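Local coordinates for restriction endonuclease r.bpuji (PDB 2VLA), which recognises its specific DNA sequence through this N-terminal recognition domain and, as the complete restriction enzyme, probably cuts DNA as an endonuclease, at residues A[15-20]-A[66-71]; A[7-12]-A[131-136]; A[94-99]-A[103-108]; A[140-145]-A[215-220]. One frame throughout, in Å; residues are numbered along the deposited sequence. Where two conformers were deposited one is given.

Contact 1 (A[15-20]-A[66-71]); sequences RGKAKN and DNHRTE. With nucleotides of chain C; nucleotides of chain B.
Lys17 runs its aliphatic chain across one face of the His68 imidazole before its ammonium reaches Glu71. CD makes a CH-pi contact, 3.9 Å from the centroid of the His68 ring and 18° off the normal; nearer the backbone, Lys17 CB lies 3.7 Å from His68 CE1. The chain stays extended until its last torsion (chi4 -72°), which swings NZ to a salt bridge 2.9 Å from Glu71 OE2. NZ approaches from above the carboxylate, 57° out of its plane. The His68 ring is held by both nitrogens, ND1 by Tyr29 OH and NE2 by a DNA phosphate. Helix 62-76 acts here as a base-reading helix facing the major-groove edges: Asn67 OD1 accepts a bond from N4 of DC5 of chain B (2.9 Å), and Glu71 OE2 takes another cytosine N4. A water links Arg15 N (2.9 Å) to Glu71 OE1. Arg15 lays one guanidinium face over DC7 of chain B, CZ 3.7 Å from its C6, while NH1 bonds a guanine O6. A leucine here would probably leave that O6 without its protein donor and DC7 without the flat group over its ring. The backbone N of Asn20 bonds OP1 of DA4 of chain C.

Contact 2 (A[7-12]-A[131-136]); sequences EQFRCT and AKIQIR. With nucleotides of chain B.
The Schellman motif that ends helix 122-130, with Lys132 at positive phi (64°), turns the chain so that Ala131 and Ile133 both face Phe9 of the N-terminal arm. Phe9 carries CG anti to its backbone nitrogen (chi1 -178°), which sends the ring across to this turn. Ala131 CB lies obliquely to the ring, 3.7 Å from Phe9 CE2. Ile133 comes from the opposite direction and brings its CD1 near the ring. Ile133 was modelled in two conformers and the approach is too short to be trusted, so the exact position of CD1 is doubtful. Cys11 CB lies at the edge of the Phe9 ring, in its plane. Leu168 touches Phe9, and Phe115 and Leu171 pack on both Cys11 and Ile133. Between Phe9 and Cys11, Arg10 points away to the DNA: NH1 gives a nearly straight bond (171°) to OP2 of DC7 of chain B, 2.9 Å long and at the guanidinium edge. Its NE bonds Tyr205 O. Between 7-12 and 131-136 the contact is thus apolar, whereas the polar ties of the arm lead elsewhere: Thr12 O is bonded by Lys128 NZ of helix 122-130, and Arg10 spends one guanidinium nitrogen, NH1, on the phosphate.

Contact 3 (A[94-99]-A[103-108]); sequences NKYIED and PAFFKD
Tyr96 and Phe105 bring together two consecutive helices, 91-99 and 102-112, which are joined by a very short connection and pack as a helical hairpin. Tyr96 has CG anti to its backbone nitrogen (chi1 175°), which carries the ring toward Phe105 and helix 22-36. At the root of the side chain, Tyr96 CB touches Phe105 CD2 at 4.0 Å, and the next atom, Tyr96 CG, lies 4.2 Å from the same carbon. Farther out the six-membered ring offers its face to the edge of Phe105 in an edge-to-face pair, with ring centroids 5.6 Å apart and planes inclined at 61°. Beyond this pair the tyrosine packs against Leu26, Pro27 and Ala30 of helix 22-36, which fastens the hairpin to the body of the domain. Phe105 in turn touches Met79 and lays CD1 over the face of Phe106. The contact is structural packing, its nearest atom about 10 Å from the DNA. At its more exposed border, Lys95 reaches one turn on along its own helix, NZ making a salt bridge to Asp99 OD2 through the syn lone pair of that oxygen (2.8 Å). The same nitrogen lies 3.6 Å from Ala104 CB. A water accepts from Lys95 NZ at 2.9 Å and gives a weak bond, also 2.9 Å, to Ala104 O.

Contact 4 (A[140-145]-A[215-220]); sequences YILQVL and NYLELA. With nucleotides of chain C.
The nearest CA atoms of 140-145 and 215-220, those of Leu142 and Leu217, are 9.0 Å apart, so side chains alone fill the space between these segments. Leu217 does most of the bridging. With CG anti to the backbone nitrogen (chi1 -155°), it extends toward the other helix, and in one of its two modelled conformers CD2 meets two residues. Ile141 offers its CG2 branch, 3.9 Å from Leu217 CD2, the two side chains lying alongside and running opposite ways. Leu142 arrives obliquely and touches methyl to methyl, its CD2 3.7 Å from Leu217 CD2. Two residues earlier, Asn215 projects to the DNA: ND2 donates to OP2 of DC3 of chain C at 3.0 Å with a 163° angle, while OD1 accepts from Arg211 NE. A valine in its place would probably leave that phosphate oxygen without this donor and take one acceptor from Arg211 NE. The apolar layer is continued by the two-stranded sheet: Ile223 of strand 223-225 packs on Leu145 and Leu217, Leu232 of strand 230-232 on Leu142 and Leu145. Elsewhere on helix 137-150, Tyr140 and Val144 pack against Pro177 of helix 177-189.

In the fold
From the N terminus, the arm first enters contact 2, which closes the longest loop by pairing 7-12 with 131-136. Nested inside that loop, contact 1 joins the next part of the arm to helix 62-76 beside the DNA, and contact 3 follows in series as a short hairpin. Contact 4 opens only after contact 2 has closed, tying helix 137-150 to helix 203-219; none of the loops cross. In space contacts 1, 2 and 3 all reach contact 4: Lys19 packs on Asn215 and Leu219, Ile135 on Tyr140, and Phe106 on Tyr216, while Lys107 NZ probably bonds Ala220 O. Helix 203-219 thus connects the arm and the hairpin.

Contact 1 (A[15-20]-A[66-71])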
# COMPACT_ATOMS: atom_id res chain seq x y z
N ARG A 15 0.77 9.13 1.42
CA ARG A 15 1.97 9.67 0.80
C ARG A 15 3.20 9.45 1.68
O ARG A 15 3.15 9.67 2.87
CB ARG A 15 1.75 11.14 0.49
CG ARG A 15 2.87 11.78 -0.34
CD ARG A 15 2.46 13.14 -0.93
NE ARG A 15 1.47 12.96 -1.99
CZ ARG A 15 1.02 13.93 -2.75
NH1 ARG A 15 1.47 15.18 -2.60
NH2 ARG A 15 0.13 13.68 -3.69
N GLY A 16 4.28 8.97 1.07
CA GLY A 16 5.45 8.54 1.83
C GLY A 16 6.24 9.63 2.53
O GLY A 16 6.16 10.82 2.14
N LYS A 17 6.94 9.23 3.58
CA LYS A 17 7.88 10.11 4.26
C LYS A 17 9.22 9.46 4.58
O LYS A 17 10.13 10.14 5.04
CB LYS A 17 7.28 10.63 5.57
CG LYS A 17 5.92 11.27 5.44
CD LYS A 17 5.36 11.62 6.81
CE LYS A 17 3.88 11.80 6.77
NZ LYS A 17 3.44 13.06 6.08
N ALA A 18 9.36 8.16 4.34
CA ALA A 18 10.49 7.41 4.88
C ALA A 18 11.40 6.76 3.83
O ALA A 18 12.36 6.10 4.18
CB ALA A 18 10.00 6.34 5.87
N LYS A 19 11.12 6.96 2.56
CA LYS A 19 11.89 6.29 1.49
C LYS A 19 13.36 6.75 1.45
O LYS A 19 14.27 5.93 1.46
CB LYS A 19 11.24 6.51 0.12
CG LYS A 19 11.83 5.67 -1.00
CD LYS A 19 11.43 4.21 -0.82
CE LYS A 19 11.77 3.33 -2.02
NZ LYS A 19 13.23 3.21 -2.22
N ASN A 20 13.57 8.05 1.36
CA ASN A 20 14.94 8.60 1.22
C ASN A 20 15.87 8.16 2.34
O ASN A 20 17.07 7.96 2.12
CB ASN A 20 14.91 10.13 1.19
CG ASN A 20 14.46 10.69 -0.14
OD1 ASN A 20 14.42 9.98 -1.14
ND2 ASN A 20 14.18 12.03 -0.18
N ASP A 66 4.17 14.59 14.19
CA ASP A 66 2.88 13.97 14.36
C ASP A 66 2.49 13.17 13.11
O ASP A 66 2.00 12.04 13.20
CB ASP A 66 1.80 15.05 14.62
CG ASP A 66 1.87 15.64 16.03
OD1 ASP A 66 2.46 15.02 16.93
OD2 ASP A 66 1.26 16.71 16.23
N ASN A 67 2.70 13.75 11.94
CA ASN A 67 2.32 13.09 10.71
C ASN A 67 3.15 11.81 10.48
O ASN A 67 2.61 10.77 10.06
CB ASN A 67 2.45 14.02 9.50
CG ASN A 67 1.36 15.09 9.42
OD1 ASN A 67 0.31 15.00 10.08
ND2 ASN A 67 1.55 16.04 8.54
N HIS A 68 4.45 11.85 10.77
CA HIS A 68 5.23 10.62 10.73
C HIS A 68 4.58 9.56 11.64
O HIS A 68 4.43 8.38 11.25
CB HIS A 68 6.68 10.86 11.18
CG HIS A 68 7.60 11.28 10.08
ND1 HIS A 68 8.52 10.43 9.53
CD2 HIS A 68 7.79 12.49 9.49
CE1 HIS A 68 9.24 11.09 8.64
NE2 HIS A 68 8.79 12.34 8.58
N ARG A 69 4.25 9.96 12.86
CA ARG A 69 3.73 9.01 13.83
C ARG A 69 2.44 8.40 13.36
O ARG A 69 2.26 7.16 13.39
CB ARG A 69 3.51 9.70 15.17
CG ARG A 69 3.30 8.75 16.31
CD ARG A 69 3.01 9.46 17.61
NE ARG A 69 1.75 10.17 17.54
CZ ARG A 69 1.64 11.49 17.44
NH1 ARG A 69 2.71 12.25 17.48
NH2 ARG A 69 0.43 12.04 17.32
N THR A 70 1.50 9.24 12.93
CA THR A 70 0.18 8.72 12.61
C THR A 70 0.12 8.10 11.24
O THR A 70 -0.44 7.01 11.08
CB THR A 70 -0.94 9.78 12.79
OG1 THR A 70 -0.84 10.77 11.76
CG2 THR A 70 -0.85 10.43 14.18
N GLU A 71 0.68 8.77 10.24
CA GLU A 71 0.53 8.34 8.86
C GLU A 71 1.40 7.18 8.50
O GLU A 71 0.98 6.29 7.72
CB GLU A 71 0.82 9.47 7.88
CG GLU A 71 -0.07 10.70 7.99
CD GLU A 71 0.11 11.63 6.79
OE1 GLU A 71 -0.26 11.22 5.67
OE2 GLU A 71 0.69 12.76 6.96
P DA C 4 10.32 10.32 1.17
OP1 DA C 4 11.71 10.08 1.03
OP2 DA C 4 9.35 9.21 1.40
O5' DA C 4 10.03 11.48 2.16
C5' DA C 4 11.02 12.54 2.25
C4' DA C 4 10.32 13.84 2.59
O4' DA C 4 9.59 14.35 1.45
C3' DA C 4 9.28 13.74 3.73
O3' DA C 4 9.35 14.93 4.49
C2' DA C 4 7.98 13.66 2.96
C1' DA C 4 8.24 14.64 1.83
N9 DA C 4 7.39 14.51 0.68
C8 DA C 4 6.84 13.35 0.16
N7 DA C 4 6.14 13.55 -0.93
C5 DA C 4 6.22 14.91 -1.16
C6 DA C 4 5.69 15.74 -2.15
N6 DA C 4 4.94 15.36 -3.18
N1 DA C 4 6.00 17.07 -2.07
C2 DA C 4 6.76 17.51 -1.03
N3 DA C 4 7.32 16.83 -0.07
C4 DA C 4 7.00 15.50 -0.18
P DC B 5 -4.00 9.21 10.46
OP1 DC B 5 -4.09 8.28 11.60
OP2 DC B 5 -2.68 9.69 10.03
O5' DC B 5 -4.84 8.57 9.25
C5' DC B 5 -4.39 8.64 7.92
C4' DC B 5 -5.36 9.41 7.07
O4' DC B 5 -5.46 10.78 7.56
C3' DC B 5 -4.97 9.54 5.61
O3' DC B 5 -6.14 9.70 4.81
C2' DC B 5 -4.08 10.79 5.68
C1' DC B 5 -4.95 11.66 6.58
N1 DC B 5 -4.22 12.77 7.21
C2 DC B 5 -4.58 14.10 6.93
O2 DC B 5 -5.56 14.32 6.19
N3 DC B 5 -3.86 15.11 7.50
C4 DC B 5 -2.83 14.83 8.29
N4 DC B 5 -2.15 15.85 8.83
C5 DC B 5 -2.43 13.51 8.57
C6 DC B 5 -3.15 12.51 8.02
P DC B 7 -6.52 14.15 -1.66
OP1 DC B 7 -7.76 14.66 -2.28
OP2 DC B 7 -6.03 12.82 -2.06
O5' DC B 7 -5.30 15.17 -1.86
C5' DC B 7 -5.49 16.56 -1.61
C4' DC B 7 -4.18 17.31 -1.74
O4' DC B 7 -3.29 16.94 -0.64
C3' DC B 7 -3.37 17.02 -3.00
O3' DC B 7 -2.82 18.22 -3.49
C2' DC B 7 -2.23 16.14 -2.51
C1' DC B 7 -1.98 16.77 -1.17
N1 DC B 7 -1.21 16.00 -0.17
C2 DC B 7 -0.38 16.70 0.70
O2 DC B 7 -0.27 17.93 0.55
N3 DC B 7 0.30 16.03 1.65
C4 DC B 7 0.10 14.71 1.79
N4 DC B 7 0.77 14.07 2.73
C5 DC B 7 -0.75 13.99 0.91
C6 DC B 7 -1.37 14.66 -0.05
O HOH W 1 -0.65 11.09 2.93
O HOH W 2 2.07 11.66 4.16

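Contact 2 (A[7-12]-A[131-136])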
# COMPACT_ATOMS: atom_id res chain seq x y z
N GLU A 7 -12.69 3.57 -17.98
CA GLU A 7 -13.22 3.90 -16.65
C GLU A 7 -12.07 4.01 -15.64
O GLU A 7 -11.46 3.02 -15.27
CB GLU A 7 -14.23 2.86 -16.19
CG GLU A 7 -15.48 2.79 -17.05
CD GLU A 7 -16.45 1.67 -16.62
OE1 GLU A 7 -16.19 0.99 -15.60
OE2 GLU A 7 -17.48 1.49 -17.31
N GLN A 8 -11.77 5.22 -15.23
CA GLN A 8 -10.62 5.47 -14.40
C GLN A 8 -11.05 5.91 -13.02
O GLN A 8 -12.10 6.52 -12.85
CB GLN A 8 -9.73 6.56 -15.05
CG GLN A 8 -9.02 6.12 -16.32
CD GLN A 8 -7.75 5.30 -16.03
OE1 GLN A 8 -6.79 5.81 -15.48
NE2 GLN A 8 -7.76 4.01 -16.42
N PHE A 9 -10.22 5.62 -12.01
CA PHE A 9 -10.57 5.92 -10.63
C PHE A 9 -9.33 6.09 -9.80
O PHE A 9 -8.55 5.17 -9.65
CB PHE A 9 -11.45 4.78 -10.06
CG PHE A 9 -11.93 5.02 -8.63
CD1 PHE A 9 -11.13 4.67 -7.56
CD2 PHE A 9 -13.16 5.60 -8.38
CE1 PHE A 9 -11.55 4.90 -6.26
CE2 PHE A 9 -13.59 5.81 -7.09
CZ PHE A 9 -12.78 5.47 -6.03
N ARG A 10 -9.13 7.31 -9.28
CA ARG A 10 -7.98 7.60 -8.44
C ARG A 10 -8.16 6.96 -7.08
O ARG A 10 -9.14 7.23 -6.37
CB ARG A 10 -7.80 9.11 -8.31
CG ARG A 10 -6.58 9.52 -7.48
CD ARG A 10 -6.33 11.00 -7.53
NE ARG A 10 -5.09 11.35 -6.85
CZ ARG A 10 -4.98 11.76 -5.59
NH1 ARG A 10 -6.04 11.87 -4.82
NH2 ARG A 10 -3.79 12.09 -5.10
N CYS A 11 -7.23 6.09 -6.72
CA CYS A 11 -7.33 5.28 -5.53
C CYS A 11 -5.99 5.32 -4.78
O CYS A 11 -5.07 4.60 -5.11
CB CYS A 11 -7.74 3.82 -5.91
SG CYS A 11 -8.11 2.76 -4.55
N THR A 12 -5.90 6.22 -3.82
CA THR A 12 -4.61 6.54 -3.26
C THR A 12 -4.19 5.60 -2.15
O THR A 12 -5.04 4.81 -1.59
CB THR A 12 -4.55 7.98 -2.68
OG1 THR A 12 -5.50 8.12 -1.64
CG2 THR A 12 -4.83 9.00 -3.75
N ALA A 131 -17.88 2.84 -4.73
CA ALA A 131 -17.45 2.45 -6.07
C ALA A 131 -17.29 0.91 -6.20
O ALA A 131 -16.91 0.41 -7.26
CB ALA A 131 -16.13 3.16 -6.43
N LYS A 132 -17.55 0.18 -5.11
CA LYS A 132 -17.46 -1.27 -5.11
C LYS A 132 -16.04 -1.75 -5.37
O LYS A 132 -15.83 -2.77 -5.97
CB LYS A 132 -18.41 -1.85 -6.13
CG LYS A 132 -19.89 -1.49 -5.86
N ILE A 133 -15.06 -1.01 -4.89
CA ILE A 133 -13.70 -1.44 -5.04
C ILE A 133 -13.41 -2.60 -4.08
O ILE A 133 -13.86 -2.60 -2.93
CB ILE A 133 -12.73 -0.26 -4.84
CG1 ILE A 133 -12.85 0.73 -6.02
CG2 ILE A 133 -11.29 -0.76 -4.72
CD1 ILE A 133 -12.03 2.04 -5.86
N GLN A 134 -12.72 -3.62 -4.58
CA GLN A 134 -12.31 -4.79 -3.76
C GLN A 134 -11.21 -5.54 -4.46
O GLN A 134 -11.43 -6.22 -5.45
CB GLN A 134 -13.48 -5.74 -3.43
CG GLN A 134 -14.57 -5.78 -4.37
CD GLN A 134 -15.69 -6.73 -3.91
OE1 GLN A 134 -15.59 -7.40 -2.85
NE2 GLN A 134 -16.75 -6.82 -4.71
N ILE A 135 -9.99 -5.37 -3.96
CA ILE A 135 -8.84 -5.96 -4.60
C ILE A 135 -7.66 -6.08 -3.64
O ILE A 135 -7.47 -5.24 -2.76
CB ILE A 135 -8.41 -5.10 -5.83
CG1 ILE A 135 -7.49 -5.91 -6.75
CG2 ILE A 135 -7.76 -3.78 -5.38
CD1 ILE A 135 -8.21 -6.99 -7.55
N ARG A 136 -6.89 -7.15 -3.81
CA ARG A 136 -5.57 -7.26 -3.22
C ARG A 136 -4.58 -6.87 -4.30
O ARG A 136 -4.23 -7.67 -5.16
CB ARG A 136 -5.30 -8.71 -2.78
CG ARG A 136 -6.35 -9.31 -1.85
CD ARG A 136 -5.90 -10.66 -1.38
NE ARG A 136 -6.95 -11.35 -0.64
CZ ARG A 136 -6.72 -12.23 0.31
NH1 ARG A 136 -5.47 -12.52 0.66
NH2 ARG A 136 -7.73 -12.85 0.89
P DC B 7 -6.52 14.15 -1.66
OP1 DC B 7 -7.76 14.66 -2.28
OP2 DC B 7 -6.03 12.82 -2.06
O5' DC B 7 -5.30 15.17 -1.86
C5' DC B 7 -5.49 16.56 -1.61
C4' DC B 7 -4.18 17.31 -1.74
O4' DC B 7 -3.29 16.94 -0.64
C3' DC B 7 -3.37 17.02 -3.00
O3' DC B 7 -2.82 18.22 -3.49
C2' DC B 7 -2.23 16.14 -2.51
C1' DC B 7 -1.98 16.77 -1.17
N1 DC B 7 -1.21 16.00 -0.17
C2 DC B 7 -0.38 16.70 0.70
O2 DC B 7 -0.27 17.93 0.55
N3 DC B 7 0.30 16.03 1.65
C4 DC B 7 0.10 14.71 1.79
N4 DC B 7 0.77 14.07 2.73
C5 DC B 7 -0.75 13.99 0.91
C6 DC B 7 -1.37 14.66 -0.05

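Contact 3 (A[94-99]-A[103-108])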
# COMPACT_ATOMS: atom_id res chain seq x y z
N ASN A 94 7.21 -6.33 15.95
CA ASN A 94 7.83 -7.37 16.77
C ASN A 94 8.73 -8.29 15.92
O ASN A 94 9.82 -8.67 16.33
CB ASN A 94 6.76 -8.19 17.50
CG ASN A 94 6.07 -7.40 18.63
OD1 ASN A 94 6.62 -6.42 19.15
ND2 ASN A 94 4.87 -7.84 19.02
N LYS A 95 8.25 -8.67 14.74
CA LYS A 95 9.01 -9.56 13.88
C LYS A 95 10.30 -8.89 13.39
O LYS A 95 11.37 -9.49 13.40
CB LYS A 95 8.16 -10.02 12.69
CG LYS A 95 8.89 -10.88 11.69
CD LYS A 95 7.89 -11.54 10.70
CE LYS A 95 8.63 -12.34 9.63
NZ LYS A 95 9.54 -11.50 8.81
N TYR A 96 10.19 -7.64 12.96
CA TYR A 96 11.34 -6.89 12.45
C TYR A 96 12.38 -6.67 13.55
O TYR A 96 13.59 -6.75 13.30
CB TYR A 96 10.84 -5.57 11.87
CG TYR A 96 11.92 -4.62 11.41
CD1 TYR A 96 12.73 -4.92 10.31
CD2 TYR A 96 12.13 -3.41 12.06
CE1 TYR A 96 13.71 -4.02 9.89
CE2 TYR A 96 13.11 -2.52 11.64
CZ TYR A 96 13.90 -2.83 10.58
OH TYR A 96 14.86 -1.92 10.19
N ILE A 97 11.91 -6.43 14.77
CA ILE A 97 12.80 -6.29 15.93
C ILE A 97 13.61 -7.60 16.14
O ILE A 97 14.78 -7.56 16.54
CB ILE A 97 11.96 -5.94 17.22
CG1 ILE A 97 11.48 -4.48 17.18
CG2 ILE A 97 12.76 -6.25 18.50
CD1 ILE A 97 12.54 -3.48 17.39
N GLU A 98 13.01 -8.75 15.84
CA GLU A 98 13.72 -10.04 15.96
C GLU A 98 14.61 -10.36 14.76
O GLU A 98 15.66 -10.98 14.92
CB GLU A 98 12.73 -11.22 16.18
CG GLU A 98 11.98 -11.21 17.52
CD GLU A 98 12.80 -11.77 18.71
OE1 GLU A 98 14.05 -11.78 18.69
OE2 GLU A 98 12.16 -12.20 19.69
N ASP A 99 14.16 -10.03 13.54
CA ASP A 99 14.88 -10.53 12.36
C ASP A 99 15.61 -9.51 11.50
O ASP A 99 16.41 -9.90 10.66
CB ASP A 99 13.99 -11.44 11.49
CG ASP A 99 12.87 -10.70 10.77
OD1 ASP A 99 12.89 -9.46 10.66
OD2 ASP A 99 11.99 -11.39 10.24
N PRO A 103 13.32 -6.39 3.65
CA PRO A 103 12.49 -6.88 2.57
C PRO A 103 11.27 -7.67 3.07
O PRO A 103 10.20 -7.55 2.50
CB PRO A 103 13.44 -7.78 1.77
CG PRO A 103 14.78 -7.23 2.04
CD PRO A 103 14.72 -6.79 3.48
N ALA A 104 11.43 -8.45 4.14
CA ALA A 104 10.30 -9.22 4.67
C ALA A 104 9.24 -8.32 5.29
O ALA A 104 8.07 -8.61 5.20
CB ALA A 104 10.77 -10.24 5.69
N PHE A 105 9.65 -7.22 5.89
CA PHE A 105 8.74 -6.24 6.42
C PHE A 105 7.84 -5.72 5.30
O PHE A 105 6.63 -5.65 5.44
CB PHE A 105 9.56 -5.09 7.05
CG PHE A 105 8.75 -4.01 7.71
CD1 PHE A 105 8.34 -2.91 6.99
CD2 PHE A 105 8.52 -4.02 9.07
CE1 PHE A 105 7.66 -1.87 7.60
CE2 PHE A 105 7.84 -3.01 9.69
CZ PHE A 105 7.43 -1.90 8.96
N PHE A 106 8.44 -5.39 4.16
CA PHE A 106 7.67 -4.88 3.04
C PHE A 106 6.92 -5.95 2.27
O PHE A 106 5.84 -5.69 1.75
CB PHE A 106 8.54 -4.00 2.15
CG PHE A 106 8.84 -2.70 2.78
CD1 PHE A 106 7.85 -1.76 2.89
CD2 PHE A 106 10.06 -2.46 3.40
CE1 PHE A 106 8.08 -0.58 3.56
CE2 PHE A 106 10.27 -1.32 4.09
CZ PHE A 106 9.30 -0.37 4.16
N LYS A 107 7.46 -7.17 2.23
CA LYS A 107 6.70 -8.31 1.68
C LYS A 107 5.38 -8.44 2.41
O LYS A 107 4.33 -8.61 1.79
CB LYS A 107 7.49 -9.62 1.82
CG LYS A 107 8.55 -9.83 0.75
CD LYS A 107 9.38 -11.10 1.01
CE LYS A 107 10.43 -11.34 -0.09
NZ LYS A 107 11.70 -10.63 0.15
N ASP A 108 5.42 -8.34 3.73
CA ASP A 108 4.23 -8.52 4.56
C ASP A 108 3.23 -7.39 4.32
O ASP A 108 2.03 -7.63 4.21
CB ASP A 108 4.62 -8.58 6.03
CG ASP A 108 3.45 -8.95 6.93
OD1 ASP A 108 2.98 -10.14 6.86
OD2 ASP A 108 2.97 -8.07 7.68
O HOH W 3 7.54 -9.61 7.85

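Contact 4 (A[140-145]-A[215-220])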
# COMPACT_ATOMS: atom_id res chain seq x y z
N TYR A 140 -2.28 -8.97 -7.37
CA TYR A 140 -2.77 -8.72 -8.69
C TYR A 140 -1.65 -8.20 -9.63
O TYR A 140 -1.47 -8.67 -10.75
CB TYR A 140 -3.96 -7.75 -8.68
CG TYR A 140 -4.73 -7.74 -9.97
CD1 TYR A 140 -4.34 -6.93 -11.00
CD2 TYR A 140 -5.83 -8.61 -10.18
CE1 TYR A 140 -4.99 -6.93 -12.17
CE2 TYR A 140 -6.48 -8.61 -11.36
CZ TYR A 140 -6.07 -7.78 -12.37
OH TYR A 140 -6.68 -7.72 -13.59
N ILE A 141 -0.88 -7.20 -9.15
CA ILE A 141 0.25 -6.65 -9.94
C ILE A 141 1.24 -7.75 -10.29
O ILE A 141 1.68 -7.88 -11.43
CB ILE A 141 0.98 -5.52 -9.17
CG1 ILE A 141 0.11 -4.27 -9.10
CG2 ILE A 141 2.33 -5.19 -9.83
CD1 ILE A 141 0.49 -3.34 -7.97
N LEU A 142 1.59 -8.57 -9.30
CA LEU A 142 2.53 -9.63 -9.53
C LEU A 142 2.00 -10.62 -10.61
O LEU A 142 2.74 -11.05 -11.48
CB LEU A 142 2.81 -10.36 -8.22
CG LEU A 142 3.68 -9.56 -7.23
CD1 LEU A 142 3.77 -10.37 -5.94
CD2 LEU A 142 5.11 -9.24 -7.80
N GLN A 143 0.70 -10.96 -10.55
CA GLN A 143 0.15 -11.83 -11.57
C GLN A 143 0.13 -11.18 -12.96
O GLN A 143 0.39 -11.84 -13.96
CB GLN A 143 -1.24 -12.30 -11.18
CG GLN A 143 -1.85 -13.35 -12.15
CD GLN A 143 -1.15 -14.68 -12.08
OE1 GLN A 143 -0.45 -14.98 -11.13
NE2 GLN A 143 -1.47 -15.54 -13.03
N VAL A 144 -0.18 -9.88 -13.02
CA VAL A 144 -0.12 -9.16 -14.30
C VAL A 144 1.32 -9.23 -14.88
O VAL A 144 1.52 -9.49 -16.06
CB VAL A 144 -0.56 -7.70 -14.11
CG1 VAL A 144 -0.16 -6.82 -15.33
CG2 VAL A 144 -2.06 -7.61 -13.87
N LEU A 145 2.32 -9.02 -14.02
CA LEU A 145 3.72 -9.06 -14.47
C LEU A 145 4.12 -10.48 -14.93
O LEU A 145 4.83 -10.63 -15.94
CB LEU A 145 4.65 -8.56 -13.36
CG LEU A 145 4.56 -7.06 -13.06
CD1 LEU A 145 5.33 -6.75 -11.80
CD2 LEU A 145 5.08 -6.22 -14.24
N ASN A 215 7.12 1.10 -5.35
CA ASN A 215 8.28 1.16 -4.46
C ASN A 215 8.24 0.10 -3.36
O ASN A 215 9.28 -0.43 -2.98
CB ASN A 215 8.39 2.55 -3.79
CG ASN A 215 8.93 3.63 -4.70
OD1 ASN A 215 9.43 3.37 -5.80
ND2 ASN A 215 8.83 4.87 -4.23
N TYR A 216 7.08 -0.13 -2.78
CA TYR A 216 7.00 -1.09 -1.69
C TYR A 216 7.22 -2.52 -2.20
O TYR A 216 7.83 -3.31 -1.54
CB TYR A 216 5.68 -0.93 -0.87
CG TYR A 216 5.62 0.44 -0.23
CD1 TYR A 216 6.69 0.91 0.51
CD2 TYR A 216 4.56 1.29 -0.46
CE1 TYR A 216 6.70 2.18 1.02
CE2 TYR A 216 4.57 2.58 0.04
CZ TYR A 216 5.66 3.01 0.79
OH TYR A 216 5.72 4.34 1.25
N LEU A 217 6.77 -2.79 -3.41
CA LEU A 217 7.04 -4.07 -4.02
C LEU A 217 8.55 -4.22 -4.39
O LEU A 217 9.09 -5.33 -4.39
CB LEU A 217 6.15 -4.25 -5.25
CG LEU A 217 5.80 -5.65 -5.72
CD1 LEU A 217 5.10 -6.45 -4.62
CD2 LEU A 217 4.94 -5.59 -6.98
N GLU A 218 9.21 -3.09 -4.68
CA GLU A 218 10.62 -3.10 -4.93
C GLU A 218 11.43 -3.28 -3.63
O GLU A 218 12.41 -4.03 -3.59
CB GLU A 218 11.04 -1.81 -5.62
CG GLU A 218 12.50 -1.79 -6.09
CD GLU A 218 12.86 -0.51 -6.80
OE1 GLU A 218 12.84 0.56 -6.14
OE2 GLU A 218 13.16 -0.58 -8.02
N LEU A 219 10.98 -2.63 -2.55
CA LEU A 219 11.59 -2.82 -1.25
C LEU A 219 11.44 -4.24 -0.72
O LEU A 219 12.25 -4.69 0.06
CB LEU A 219 11.03 -1.81 -0.24
CG LEU A 219 11.53 -0.37 -0.41
CD1 LEU A 219 10.64 0.58 0.33
CD2 LEU A 219 12.96 -0.27 0.08
N ALA A 220 10.38 -4.92 -1.14
CA ALA A 220 10.16 -6.34 -0.82
C ALA A 220 11.05 -7.26 -1.68
O ALA A 220 11.06 -8.48 -1.50
CB ALA A 220 8.69 -6.68 -1.04
P DC C 3 11.14 8.05 -4.84
OP1 DC C 3 12.24 7.22 -4.30
OP2 DC C 3 9.90 7.45 -5.32
O5' DC C 3 10.71 9.11 -3.73
C5' DC C 3 11.69 9.85 -3.02
C4' DC C 3 11.06 10.97 -2.23
O4' DC C 3 10.58 11.99 -3.13
C3' DC C 3 9.83 10.54 -1.44
O3' DC C 3 9.81 11.09 -0.14
C2' DC C 3 8.68 11.09 -2.26
C1' DC C 3 9.31 12.40 -2.66
N1 DC C 3 8.63 13.14 -3.69
C2 DC C 3 8.66 14.55 -3.68
O2 DC C 3 9.34 15.17 -2.81
N3 DC C 3 7.99 15.20 -4.64
C4 DC C 3 7.30 14.54 -5.57
N4 DC C 3 6.67 15.23 -6.50
C5 DC C 3 7.25 13.12 -5.57
C6 DC C 3 7.89 12.48 -4.61